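Local coordinates for D-glyceraldehyde dehydrogenase (NADP(+)) (Thermoplasma acidophilum, PDB 5IZD), which oxidises D-glyceraldehyde to (R)-glycerate with NADP(+) as electron acceptor in the non-phosphorylated Entner-Doudoroff pathway, at residues A[149-154]-A[178-183]; A[163-168]-A[465-470]; A[269-274]-A[438-443]; A[371-376]-A[402-407]; A[481-484]-A[488-491]. All coordinates share one frame; numbering follows the deposited sequence.

Contact 1: residues A[149-154]-A[178-183]; sequences NFPAGM and PGSAEW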
# COMPACT_ATOMS: atom_id res chain seq x y z
N ASN A 149 21.67 25.19 -7.93
CA ASN A 149 21.80 25.43 -6.52
C ASN A 149 22.27 24.22 -5.71
O ASN A 149 23.07 24.38 -4.78
CB ASN A 149 20.55 26.09 -5.98
CG ASN A 149 19.32 25.15 -5.96
OD1 ASN A 149 19.18 24.23 -6.78
ND2 ASN A 149 18.44 25.36 -4.98
N PHE A 150 21.79 23.01 -6.07
CA PHE A 150 22.28 21.74 -5.52
C PHE A 150 22.66 20.90 -6.72
O PHE A 150 21.97 19.91 -7.08
CB PHE A 150 21.25 21.07 -4.60
CG PHE A 150 21.00 21.87 -3.36
CD1 PHE A 150 21.90 21.82 -2.29
CD2 PHE A 150 19.99 22.80 -3.33
CE1 PHE A 150 21.75 22.65 -1.17
CE2 PHE A 150 19.84 23.65 -2.24
CZ PHE A 150 20.72 23.58 -1.16
N PRO A 151 23.78 21.28 -7.35
CA PRO A 151 24.10 20.76 -8.65
C PRO A 151 24.54 19.28 -8.66
O PRO A 151 24.75 18.73 -9.76
CB PRO A 151 25.27 21.67 -9.11
CG PRO A 151 26.00 21.98 -7.82
CD PRO A 151 24.88 22.10 -6.79
N ALA A 152 24.84 18.68 -7.51
CA ALA A 152 25.19 17.26 -7.44
C ALA A 152 23.99 16.50 -6.83
O ALA A 152 23.58 15.47 -7.37
CB ALA A 152 26.42 17.06 -6.59
N GLY A 153 23.44 17.03 -5.74
CA GLY A 153 22.17 16.48 -5.09
C GLY A 153 21.03 16.27 -6.07
O GLY A 153 20.33 15.24 -6.04
N MET A 154 20.83 17.24 -6.95
CA MET A 154 19.67 17.19 -7.87
C MET A 154 19.87 16.18 -8.99
O MET A 154 18.91 15.62 -9.52
CB MET A 154 19.36 18.58 -8.43
CG MET A 154 18.89 19.57 -7.39
SD MET A 154 17.16 19.20 -6.95
CE MET A 154 16.96 20.66 -5.89
N PRO A 178 27.92 22.79 -15.05
CA PRO A 178 28.10 21.56 -15.79
C PRO A 178 28.99 20.47 -15.12
O PRO A 178 28.78 19.29 -15.37
CB PRO A 178 28.75 22.06 -17.08
CG PRO A 178 29.55 23.25 -16.69
CD PRO A 178 28.55 23.93 -15.74
N GLY A 179 29.99 20.88 -14.32
CA GLY A 179 31.13 20.03 -13.90
C GLY A 179 30.66 18.91 -12.94
O GLY A 179 31.06 17.74 -13.04
N SER A 180 29.83 19.27 -11.99
CA SER A 180 29.44 18.29 -10.98
C SER A 180 28.56 17.21 -11.63
O SER A 180 28.68 16.02 -11.33
CB SER A 180 28.84 18.99 -9.75
OG SER A 180 27.71 19.75 -10.12
N ALA A 181 27.74 17.61 -12.59
CA ALA A 181 26.86 16.67 -13.27
C ALA A 181 27.71 15.70 -14.11
O ALA A 181 27.50 14.50 -14.10
CB ALA A 181 25.89 17.42 -14.15
N GLU A 182 28.67 16.26 -14.83
CA GLU A 182 29.52 15.47 -15.70
C GLU A 182 30.24 14.46 -14.88
O GLU A 182 30.43 13.36 -15.31
CB GLU A 182 30.58 16.30 -16.40
CG GLU A 182 31.22 15.54 -17.55
CD GLU A 182 32.64 15.89 -17.81
OE1 GLU A 182 33.39 16.05 -16.82
OE2 GLU A 182 33.00 16.00 -19.03
N TRP A 183 30.73 14.89 -13.72
CA TRP A 183 31.51 13.99 -12.87
C TRP A 183 30.65 12.77 -12.36
O TRP A 183 31.09 11.60 -12.40
CB TRP A 183 32.15 14.78 -11.75
CG TRP A 183 33.06 14.02 -10.86
CD1 TRP A 183 34.40 13.97 -10.94
CD2 TRP A 183 32.68 13.19 -9.71
NE1 TRP A 183 34.91 13.18 -9.93
CE2 TRP A 183 33.89 12.72 -9.14
CE3 TRP A 183 31.48 12.85 -9.10
CZ2 TRP A 183 33.92 11.88 -8.02
CZ3 TRP A 183 31.49 12.01 -7.95
CH2 TRP A 183 32.71 11.53 -7.44
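A152 and S180 bring the two backbones closest, their CA atoms lying 5.6 Å apart. In 149-154 a loop tightens into the first residues of helix 153-164, where M154 N donates to F150 O at 2.9 Å. Segment 178-183 belongs to helix 178-190, with W183 N bonded to G179 O at 2.9 Å. The side chains that meet are small. S180 points its CB toward the loop, and a chi1 of 58° swings OG between its own backbone N and carbonyl carbon, against the CB-CG side of the P151 ring: S180 OG lies 3.3 Å from P151 CB and 3.6 Å from P151 CG. S180 OG is also 3.2 Å from P151 O. Nearby, A152 CB lies 4.4 Å from S180 CB. Two glutamates from neighbouring helices serve the backbone on the two sides: E100 of helix 94-112 accepts from A152 N and G153 N, and E89 of helix 79-90 accepts from G179 N and S180 N. N149 bonds through ND2 to the oxidised cysteine (3-sulfinoalanine) at position 281 and to Q279 O; by similarity it stabilises the transition state. With no large side chain in between, loop and helix can approach closely. The chemistry is therefore that of a compact, buried seam of proline, alanine and serine, in which backbone N-H groups at the two helix starts are paid for by carboxylates that would probably also interact favourably with the helix dipoles.

Contact 2: residues A[163-168]-A[465-470]; sequences LLTGNT and SEYLKL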
# COMPACT_ATOMS: atom_id res chain seq x y z
N LEU A 163 16.57 5.60 -13.34
CA LEU A 163 17.29 4.40 -13.75
C LEU A 163 16.84 3.13 -13.02
O LEU A 163 16.73 2.09 -13.64
CB LEU A 163 18.81 4.61 -13.58
CG LEU A 163 19.40 5.68 -14.53
CD1 LEU A 163 20.84 6.01 -14.13
CD2 LEU A 163 19.40 5.30 -16.00
N LEU A 164 16.58 3.19 -11.72
CA LEU A 164 16.22 2.01 -10.98
C LEU A 164 14.94 1.43 -11.57
O LEU A 164 14.86 0.21 -11.79
CB LEU A 164 16.08 2.32 -9.49
CG LEU A 164 15.71 1.20 -8.52
CD1 LEU A 164 14.23 0.75 -8.54
CD2 LEU A 164 16.63 0.03 -8.75
N THR A 165 13.99 2.32 -11.88
CA THR A 165 12.72 1.93 -12.44
C THR A 165 12.74 1.49 -13.90
O THR A 165 11.72 1.10 -14.41
CB THR A 165 11.66 3.05 -12.23
OG1 THR A 165 12.12 4.28 -12.76
CG2 THR A 165 11.36 3.20 -10.76
N GLY A 166 13.89 1.56 -14.58
CA GLY A 166 14.03 1.01 -15.93
C GLY A 166 13.85 2.02 -17.06
O GLY A 166 13.69 1.61 -18.18
N ASN A 167 13.87 3.34 -16.77
CA ASN A 167 13.81 4.35 -17.78
C ASN A 167 15.21 4.62 -18.27
O ASN A 167 16.16 4.43 -17.51
CB ASN A 167 13.23 5.66 -17.27
CG ASN A 167 11.81 5.51 -16.74
OD1 ASN A 167 10.83 5.58 -17.50
ND2 ASN A 167 11.68 5.34 -15.40
N THR A 168 15.32 5.09 -19.50
CA THR A 168 16.60 5.56 -20.04
C THR A 168 16.56 7.06 -19.90
O THR A 168 15.46 7.64 -19.74
CB THR A 168 16.81 5.19 -21.50
OG1 THR A 168 15.71 5.66 -22.25
CG2 THR A 168 16.89 3.69 -21.63
N SER A 465 7.73 6.11 -7.42
CA SER A 465 6.56 5.63 -8.20
C SER A 465 6.12 6.62 -9.31
O SER A 465 5.53 6.20 -10.28
CB SER A 465 5.39 5.21 -7.27
OG SER A 465 5.87 4.15 -6.48
N GLU A 466 6.58 7.89 -9.26
CA GLU A 466 6.29 8.85 -10.32
C GLU A 466 6.97 8.46 -11.61
O GLU A 466 6.55 8.93 -12.68
CB GLU A 466 6.68 10.31 -9.96
CG GLU A 466 5.95 10.91 -8.76
CD GLU A 466 4.43 11.19 -8.93
OE1 GLU A 466 3.80 10.83 -9.96
OE2 GLU A 466 3.86 11.79 -7.98
N TYR A 467 8.01 7.64 -11.53
CA TYR A 467 8.73 7.19 -12.74
C TYR A 467 8.24 5.86 -13.34
O TYR A 467 8.81 5.33 -14.33
CB TYR A 467 10.21 7.08 -12.41
CG TYR A 467 10.86 8.42 -12.08
CD1 TYR A 467 11.39 9.22 -13.09
CD2 TYR A 467 10.94 8.90 -10.75
CE1 TYR A 467 12.03 10.44 -12.79
CE2 TYR A 467 11.56 10.13 -10.46
CZ TYR A 467 12.11 10.88 -11.48
OH TYR A 467 12.69 12.10 -11.20
N LEU A 468 7.19 5.31 -12.74
CA LEU A 468 6.53 4.10 -13.23
C LEU A 468 5.11 4.44 -13.70
O LEU A 468 4.38 5.21 -13.05
CB LEU A 468 6.48 3.06 -12.12
CG LEU A 468 7.83 2.51 -11.69
CD1 LEU A 468 7.70 1.80 -10.34
CD2 LEU A 468 8.32 1.52 -12.72
N LYS A 469 4.74 3.84 -14.83
CA LYS A 469 3.38 3.90 -15.33
C LYS A 469 2.60 2.62 -15.02
O LYS A 469 3.10 1.53 -15.31
CB LYS A 469 3.41 4.09 -16.84
CG LYS A 469 2.04 4.29 -17.45
CD LYS A 469 1.58 5.72 -17.19
CE LYS A 469 0.16 5.92 -17.66
NZ LYS A 469 -0.11 7.36 -17.41
N LEU A 470 1.40 2.77 -14.51
CA LEU A 470 0.52 1.66 -14.21
C LEU A 470 -0.24 1.35 -15.50
O LEU A 470 -0.69 2.23 -16.14
CB LEU A 470 -0.45 2.06 -13.11
CG LEU A 470 -1.15 1.02 -12.25
CD1 LEU A 470 -0.28 -0.03 -11.64
CD2 LEU A 470 -2.01 1.64 -11.16
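T165 leads the first segment into the contact, just past helix 153-164. T165 CB lies 3.7 Å from L468 CD2, and T165 CG2 is 3.7 Å from L468 CG, so the methyl side of the threonine packs obliquely on the leucine branches. T165 OG1, which is hydrogen-bonded to P161 O, rests 3.4 Å from Y467 CB. G166 then ends the helix in a Schellman motif. Its phi of 97° would jam a CB against the preceding carbonyl, and G166 N reaches back to L163 O at 3.0 Å. N167 next reaches across to the second segment. With chi1 at -60° its CG lies beside the backbone N, away from the carbonyl carbon, and N167 ND2 donates to Y467 O at 3.1 Å along a nearly straight N-H (171°). The acceptor sits in the amide plane, though the donor is tilted from the carbonyl plane of Y467. OD1 accepts from G140 N and ND2 also reaches A162 O, fixing the amide's rotation. With an alanine here, Y467 O, G140 N and A162 O would probably be left without these partners. The Y467 ring leads off to T222, where its OH bonds to OG1. The contact joins the helix of a beta-alpha-beta crossover, between strands 130-145 and 168-172, to the type I turn S465-L468 that leads into strand 468-476, in the cofactor-binding part of the aldehyde dehydrogenase fold.

Contact 3: residues A[269-274]-A[438-443]; sequences LLWAKY and PGPEAS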
# COMPACT_ATOMS: atom_id res chain seq x y z
N LEU A 269 16.69 29.26 12.10
CA LEU A 269 16.55 30.39 11.18
C LEU A 269 17.89 30.74 10.52
O LEU A 269 17.92 31.06 9.33
CB LEU A 269 16.02 31.63 11.89
CG LEU A 269 15.79 32.84 10.99
CD1 LEU A 269 14.77 32.52 9.90
CD2 LEU A 269 15.30 34.00 11.86
N LEU A 270 18.98 30.66 11.27
CA LEU A 270 20.31 30.86 10.66
C LEU A 270 20.51 29.88 9.52
O LEU A 270 20.99 30.26 8.43
CB LEU A 270 21.42 30.73 11.68
CG LEU A 270 21.65 31.91 12.64
CD1 LEU A 270 22.65 31.48 13.73
CD2 LEU A 270 22.19 33.11 11.88
N TRP A 271 20.20 28.62 9.79
CA TRP A 271 20.24 27.58 8.76
C TRP A 271 19.29 27.90 7.58
O TRP A 271 19.72 27.99 6.41
CB TRP A 271 19.92 26.19 9.32
CG TRP A 271 19.94 25.20 8.23
CD1 TRP A 271 21.04 24.53 7.74
CD2 TRP A 271 18.83 24.78 7.42
NE1 TRP A 271 20.68 23.75 6.67
CE2 TRP A 271 19.34 23.91 6.44
CE3 TRP A 271 17.47 25.11 7.40
CZ2 TRP A 271 18.52 23.34 5.49
CZ3 TRP A 271 16.66 24.54 6.41
CH2 TRP A 271 17.19 23.67 5.49
N ALA A 272 18.02 28.18 7.89
CA ALA A 272 17.02 28.31 6.85
C ALA A 272 17.21 29.52 5.95
O ALA A 272 16.89 29.46 4.77
CB ALA A 272 15.59 28.27 7.47
N LYS A 273 17.78 30.61 6.48
CA LYS A 273 18.07 31.76 5.68
C LYS A 273 19.41 31.67 4.94
O LYS A 273 19.52 32.08 3.80
CB LYS A 273 18.11 33.02 6.51
CG LYS A 273 18.19 34.31 5.69
CD LYS A 273 16.98 34.54 4.80
CE LYS A 273 17.19 34.12 3.37
NZ LYS A 273 15.97 34.30 2.56
N TYR A 274 20.45 31.24 5.63
CA TYR A 274 21.81 31.44 5.12
C TYR A 274 22.45 30.24 4.52
O TYR A 274 23.45 30.40 3.84
CB TYR A 274 22.74 32.09 6.18
CG TYR A 274 22.18 33.34 6.71
CD1 TYR A 274 21.80 34.37 5.84
CD2 TYR A 274 21.97 33.52 8.07
CE1 TYR A 274 21.26 35.56 6.32
CE2 TYR A 274 21.45 34.69 8.56
CZ TYR A 274 21.07 35.71 7.70
OH TYR A 274 20.51 36.90 8.19
N PRO A 438 15.13 22.17 11.70
CA PRO A 438 15.41 22.60 10.34
C PRO A 438 15.12 21.52 9.31
O PRO A 438 14.84 20.38 9.63
CB PRO A 438 16.94 22.84 10.37
CG PRO A 438 17.43 21.78 11.31
CD PRO A 438 16.36 21.72 12.39
N GLY A 439 15.23 21.93 8.04
CA GLY A 439 15.41 21.02 6.91
C GLY A 439 16.87 20.57 6.93
O GLY A 439 17.55 20.83 7.90
N PRO A 440 17.35 19.92 5.88
CA PRO A 440 16.58 19.72 4.65
C PRO A 440 15.65 18.53 4.71
O PRO A 440 15.60 17.83 5.74
CB PRO A 440 17.68 19.54 3.58
CG PRO A 440 18.75 18.82 4.32
CD PRO A 440 18.75 19.48 5.69
N GLU A 441 14.92 18.32 3.63
CA GLU A 441 14.03 17.15 3.43
C GLU A 441 14.83 15.86 3.40
O GLU A 441 16.01 15.85 3.02
CB GLU A 441 13.19 17.27 2.14
CG GLU A 441 13.96 17.15 0.79
CD GLU A 441 14.79 18.39 0.42
OE1 GLU A 441 14.81 19.41 1.14
OE2 GLU A 441 15.42 18.37 -0.63
N ALA A 442 14.17 14.76 3.76
CA ALA A 442 14.81 13.47 3.77
C ALA A 442 14.32 12.71 2.54
O ALA A 442 13.26 13.01 1.99
CB ALA A 442 14.51 12.69 5.05
N SER A 443 15.11 11.71 2.14
CA SER A 443 14.78 10.87 1.00
C SER A 443 13.48 10.11 1.15
O SER A 443 12.86 9.84 0.15
CB SER A 443 15.92 9.89 0.76
OG SER A 443 17.04 10.65 0.40
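One face of the W271 indole is covered by backbone, the G439-P440 peptide lying on it: G439 C is 3.4 Å from W271 CH2, and G439 O stands over the ring nearer its rim. P438 CB shares that face, 3.8 Å from W271 CE3. This is a helix-to-loop junction of the aldehyde dehydrogenase fold, between helix 262-274 and the extended chain that follows strand 432-435. With CG anti to its backbone N (chi1 179°), W271 reaches off the helix over the loop. G439 has to lack a side chain, since a CB would clash with W271 CH2. W275 meets the same indole ring to ring, and I484 of the second subunit packs on both W271 and P438. Were W271 an alanine, a gap would probably open beside the Pro-Gly-Pro backbone and leave the G439-P440 peptide without its flat support. Further along, E441 forms a salt bridge with R157, a substrate-binding residue by similarity. P440 follows a cis peptide bond, and P440 CD lies 3.9 Å from W271 CZ2, the benzene-ring carbon next to CE2.

Contact 4: residues A[371-376]-A[402-407]; sequences ADQKSK and ANDSKY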
# COMPACT_ATOMS: atom_id res chain seq x y z
N ALA A 371 7.87 45.86 5.97
CA ALA A 371 7.33 45.70 4.61
C ALA A 371 6.01 44.96 4.80
O ALA A 371 5.82 44.17 5.75
CB ALA A 371 8.29 44.99 3.67
N ASP A 372 5.06 45.30 3.93
CA ASP A 372 3.73 44.82 4.06
C ASP A 372 3.80 43.33 3.73
O ASP A 372 4.67 42.87 2.94
CB ASP A 372 2.75 45.50 3.09
CG ASP A 372 2.70 47.01 3.24
OD1 ASP A 372 3.20 47.57 4.24
OD2 ASP A 372 2.13 47.67 2.34
N GLN A 373 2.87 42.61 4.35
CA GLN A 373 2.48 41.29 3.89
C GLN A 373 2.29 41.21 2.37
O GLN A 373 2.50 40.16 1.75
CB GLN A 373 1.18 40.92 4.62
CG GLN A 373 0.54 39.64 4.17
CD GLN A 373 1.39 38.42 4.44
OE1 GLN A 373 2.35 38.46 5.19
NE2 GLN A 373 0.99 37.30 3.85
N LYS A 374 1.78 42.29 1.78
CA LYS A 374 1.45 42.33 0.37
C LYS A 374 2.61 42.87 -0.51
O LYS A 374 2.45 42.87 -1.71
CB LYS A 374 0.16 43.15 0.14
N SER A 375 3.75 43.27 0.07
CA SER A 375 4.92 43.76 -0.71
C SER A 375 5.68 42.65 -1.49
O SER A 375 5.51 41.45 -1.22
CB SER A 375 5.91 44.47 0.22
OG SER A 375 6.60 43.51 1.01
N LYS A 376 6.55 43.06 -2.44
CA LYS A 376 7.33 42.08 -3.21
C LYS A 376 8.25 41.21 -2.33
O LYS A 376 8.42 40.01 -2.59
CB LYS A 376 8.13 42.77 -4.37
CG LYS A 376 7.27 43.17 -5.60
CD LYS A 376 8.14 43.76 -6.76
CE LYS A 376 7.33 44.59 -7.78
N ALA A 402 0.53 32.89 6.39
CA ALA A 402 1.31 31.82 5.81
C ALA A 402 0.74 31.34 4.49
O ALA A 402 1.49 31.18 3.49
CB ALA A 402 1.45 30.67 6.78
N ASN A 403 -0.57 31.14 4.45
CA ASN A 403 -1.22 30.66 3.25
C ASN A 403 -1.42 31.72 2.18
O ASN A 403 -1.76 31.37 1.05
CB ASN A 403 -2.55 29.97 3.58
CG ASN A 403 -2.37 28.69 4.37
OD1 ASN A 403 -1.38 27.97 4.23
ND2 ASN A 403 -3.34 28.38 5.18
N ASP A 404 -1.20 33.00 2.52
CA ASP A 404 -1.39 34.12 1.60
C ASP A 404 -0.13 34.23 0.71
O ASP A 404 0.73 35.10 0.91
CB ASP A 404 -1.67 35.42 2.39
CG ASP A 404 -1.80 36.64 1.51
OD1 ASP A 404 -2.28 36.55 0.37
OD2 ASP A 404 -1.36 37.72 1.96
N SER A 405 -0.08 33.35 -0.29
CA SER A 405 1.10 33.20 -1.14
C SER A 405 0.75 32.48 -2.38
O SER A 405 0.01 31.51 -2.32
CB SER A 405 2.19 32.35 -0.42
OG SER A 405 3.45 32.43 -1.09
N LYS A 406 1.38 32.82 -3.52
CA LYS A 406 1.23 31.93 -4.66
C LYS A 406 2.12 30.69 -4.53
O LYS A 406 2.03 29.76 -5.36
CB LYS A 406 1.49 32.68 -5.97
CG LYS A 406 2.95 33.00 -6.24
CD LYS A 406 3.02 33.92 -7.43
CE LYS A 406 4.47 34.20 -7.75
NZ LYS A 406 4.45 35.25 -8.80
N TYR A 407 3.00 30.67 -3.53
CA TYR A 407 3.85 29.54 -3.31
C TYR A 407 3.30 28.61 -2.25
O TYR A 407 2.32 28.93 -1.55
CB TYR A 407 5.23 30.02 -2.93
CG TYR A 407 5.87 30.94 -3.93
CD1 TYR A 407 6.54 30.45 -5.06
CD2 TYR A 407 5.86 32.32 -3.72
CE1 TYR A 407 7.14 31.32 -5.96
CE2 TYR A 407 6.48 33.20 -4.59
CZ TYR A 407 7.16 32.70 -5.70
OH TYR A 407 7.75 33.61 -6.55
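Q373 and D404 make the tight part of this surface contact through one bond. Q373 NE2 donates to D404 OD2 at 3.0 Å with an N-H...O angle of 169°, and the oxygen lies in the plane of the amide. On the aspartate side the fit is less flat: OD2 is met on its anti side, about 30° out of the carboxylate plane. The two side chains run alongside each other, antiparallel in direction, and Q373 CG also comes within 3.5 Å of D404 OD2. The glutamine can do this because its chain bends at chi2 (64°), turning the amide back toward the aspartate. Its other end is held too: OE1 accepts from Y288 OH, while NE2 makes a weak second bond to L401 O, so the amide's orientation is largely fixed. The loose side is solvent. D404 is exposed, as are D372, K374 and K376, and K374 is not modelled past CB. D372 O takes S375 N at 3.0 Å and S375 OG at 2.8 Å, closing a type I turn that sets S375 as N-cap of helix 376-379. In 402-407, S405 OG accepts from Y407 N at 3.0 Å, an ST turn, just after the inverse gamma turn centred on D404. The contact joins the loop between strand 366-369 and helix 376-379 to that between helix 395-403 and strand 410-414 of the seven-stranded alpha/beta domain.

Contact 5: residues A[481-484]-A[488-491]; sequences PLHI and RDDL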
# COMPACT_ATOMS: atom_id res chain seq x y z
N PRO A 481 -18.60 -19.12 -24.14
CA PRO A 481 -19.05 -18.04 -25.02
C PRO A 481 -19.30 -16.77 -24.21
O PRO A 481 -19.86 -16.83 -23.09
CB PRO A 481 -20.37 -18.57 -25.62
CG PRO A 481 -20.35 -20.03 -25.44
CD PRO A 481 -19.44 -20.34 -24.27
N LEU A 482 -18.90 -15.63 -24.76
CA LEU A 482 -19.17 -14.33 -24.16
C LEU A 482 -20.64 -13.90 -24.28
O LEU A 482 -21.30 -14.22 -25.28
CB LEU A 482 -18.34 -13.26 -24.86
CG LEU A 482 -16.82 -13.36 -24.62
CD1 LEU A 482 -16.13 -12.38 -25.58
CD2 LEU A 482 -16.44 -13.07 -23.18
N HIS A 483 -21.15 -13.19 -23.27
CA HIS A 483 -22.48 -12.56 -23.39
C HIS A 483 -22.28 -11.08 -23.11
O HIS A 483 -21.69 -10.71 -22.11
CB HIS A 483 -23.49 -13.24 -22.50
CG HIS A 483 -23.71 -14.68 -22.88
ND1 HIS A 483 -24.21 -15.06 -24.12
CD2 HIS A 483 -23.41 -15.84 -22.23
CE1 HIS A 483 -24.23 -16.38 -24.20
NE2 HIS A 483 -23.76 -16.87 -23.06
N ILE A 484 -22.64 -10.26 -24.09
CA ILE A 484 -22.46 -8.83 -24.01
C ILE A 484 -23.86 -8.22 -24.11
O ILE A 484 -24.61 -8.48 -25.07
CB ILE A 484 -21.53 -8.27 -25.12
CG1 ILE A 484 -20.16 -8.98 -25.09
CG2 ILE A 484 -21.34 -6.77 -24.94
CD1 ILE A 484 -19.16 -8.51 -26.15
N ARG A 488 -26.77 -8.68 -29.65
CA ARG A 488 -27.83 -9.68 -29.64
C ARG A 488 -27.26 -11.05 -29.89
O ARG A 488 -26.52 -11.28 -30.86
CB ARG A 488 -28.86 -9.37 -30.71
CG ARG A 488 -29.60 -8.06 -30.49
CD ARG A 488 -30.64 -7.83 -31.59
NE ARG A 488 -30.09 -7.18 -32.80
CZ ARG A 488 -30.04 -7.73 -34.02
NH1 ARG A 488 -30.50 -8.96 -34.27
NH2 ARG A 488 -29.58 -7.03 -35.03
N ASP A 489 -27.64 -11.98 -29.02
CA ASP A 489 -27.18 -13.37 -29.19
C ASP A 489 -27.82 -14.05 -30.39
O ASP A 489 -27.19 -14.97 -30.95
CB ASP A 489 -27.20 -14.22 -27.86
CG ASP A 489 -25.83 -14.01 -27.00
OD1 ASP A 489 -24.72 -13.65 -27.56
OD2 ASP A 489 -25.87 -14.24 -25.76
N ASP A 490 -28.96 -13.55 -30.87
CA ASP A 490 -29.52 -14.06 -32.14
C ASP A 490 -28.66 -13.76 -33.41
O ASP A 490 -28.87 -14.39 -34.45
CB ASP A 490 -31.02 -13.69 -32.34
CG ASP A 490 -31.25 -12.21 -32.64
OD1 ASP A 490 -30.33 -11.39 -32.51
OD2 ASP A 490 -32.37 -11.87 -33.02
N LEU A 491 -27.69 -12.84 -33.32
CA LEU A 491 -26.68 -12.68 -34.40
C LEU A 491 -25.70 -13.83 -34.49
O LEU A 491 -25.03 -13.95 -35.49
CB LEU A 491 -25.84 -11.41 -34.21
CG LEU A 491 -26.63 -10.12 -34.26
CD1 LEU A 491 -25.81 -9.00 -33.68
CD2 LEU A 491 -27.06 -9.81 -35.69
O HOH W 1 -23.60 -11.36 -26.77
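H483 and D489 meet by a direct hydrogen bond in the C-terminal tail. H483 ND1 donates to D489 OD2, which lies at the ring edge near its plane, along a bent N-H (136°). The modelled 2.5 Å between H483 ND1 and D489 OD2 is very short, so the exact length is doubtful. Imidazole and carboxylate planes stand 74° apart. The aspartate reaches back toward the histidine, whereas H483 has CG beside its backbone N (chi1 -62°), bringing the ring round to the carboxylate. Water supplies a second link: water 1 accepts from I484 N at 3.1 Å and is 2.7 Å from D489 OD1, to which it can donate. Both carboxylate oxygens thus have a partner from 481-484, one direct and one through solvent. One salt bridge lies within 488-491, where R488 NH1 and D490 OD1 pair at 3.0 Å, weak as a hydrogen bond; L491 N bonds to R488 O at 3.1 Å in the short 3-10 segment. The tail lies far from its own chain's centre, beyond strand 468-476, and rests on the second subunit. There L482 N and O bond to N264 and K267 of that subunit's helix 262-274, R488 makes a salt bridge with D317 of that subunit, and L491 packs on L304 of its helix 294-305.

In the fold
Contacts 1 and 2 are buried and both use helix 153-164, contact 1 at its start and contact 2 at its end, their centres about 22 Å apart. Contact 1 relies on small side chains, contact 2 on a side-chain amide gripping a backbone carbonyl. Contact 3, partly buried, is aromatic packing on backbone, whereas contact 4, about 21 Å from it between centres, is a polar surface pair beside solvent. Contact 5 is remote, about 55 Å from the chain centre, with charged and water-mediated links. Contacts 2, 3 and 5 touch the second subunit: I484 from contact 5 of one chain packs on P438 of contact 3 in the other.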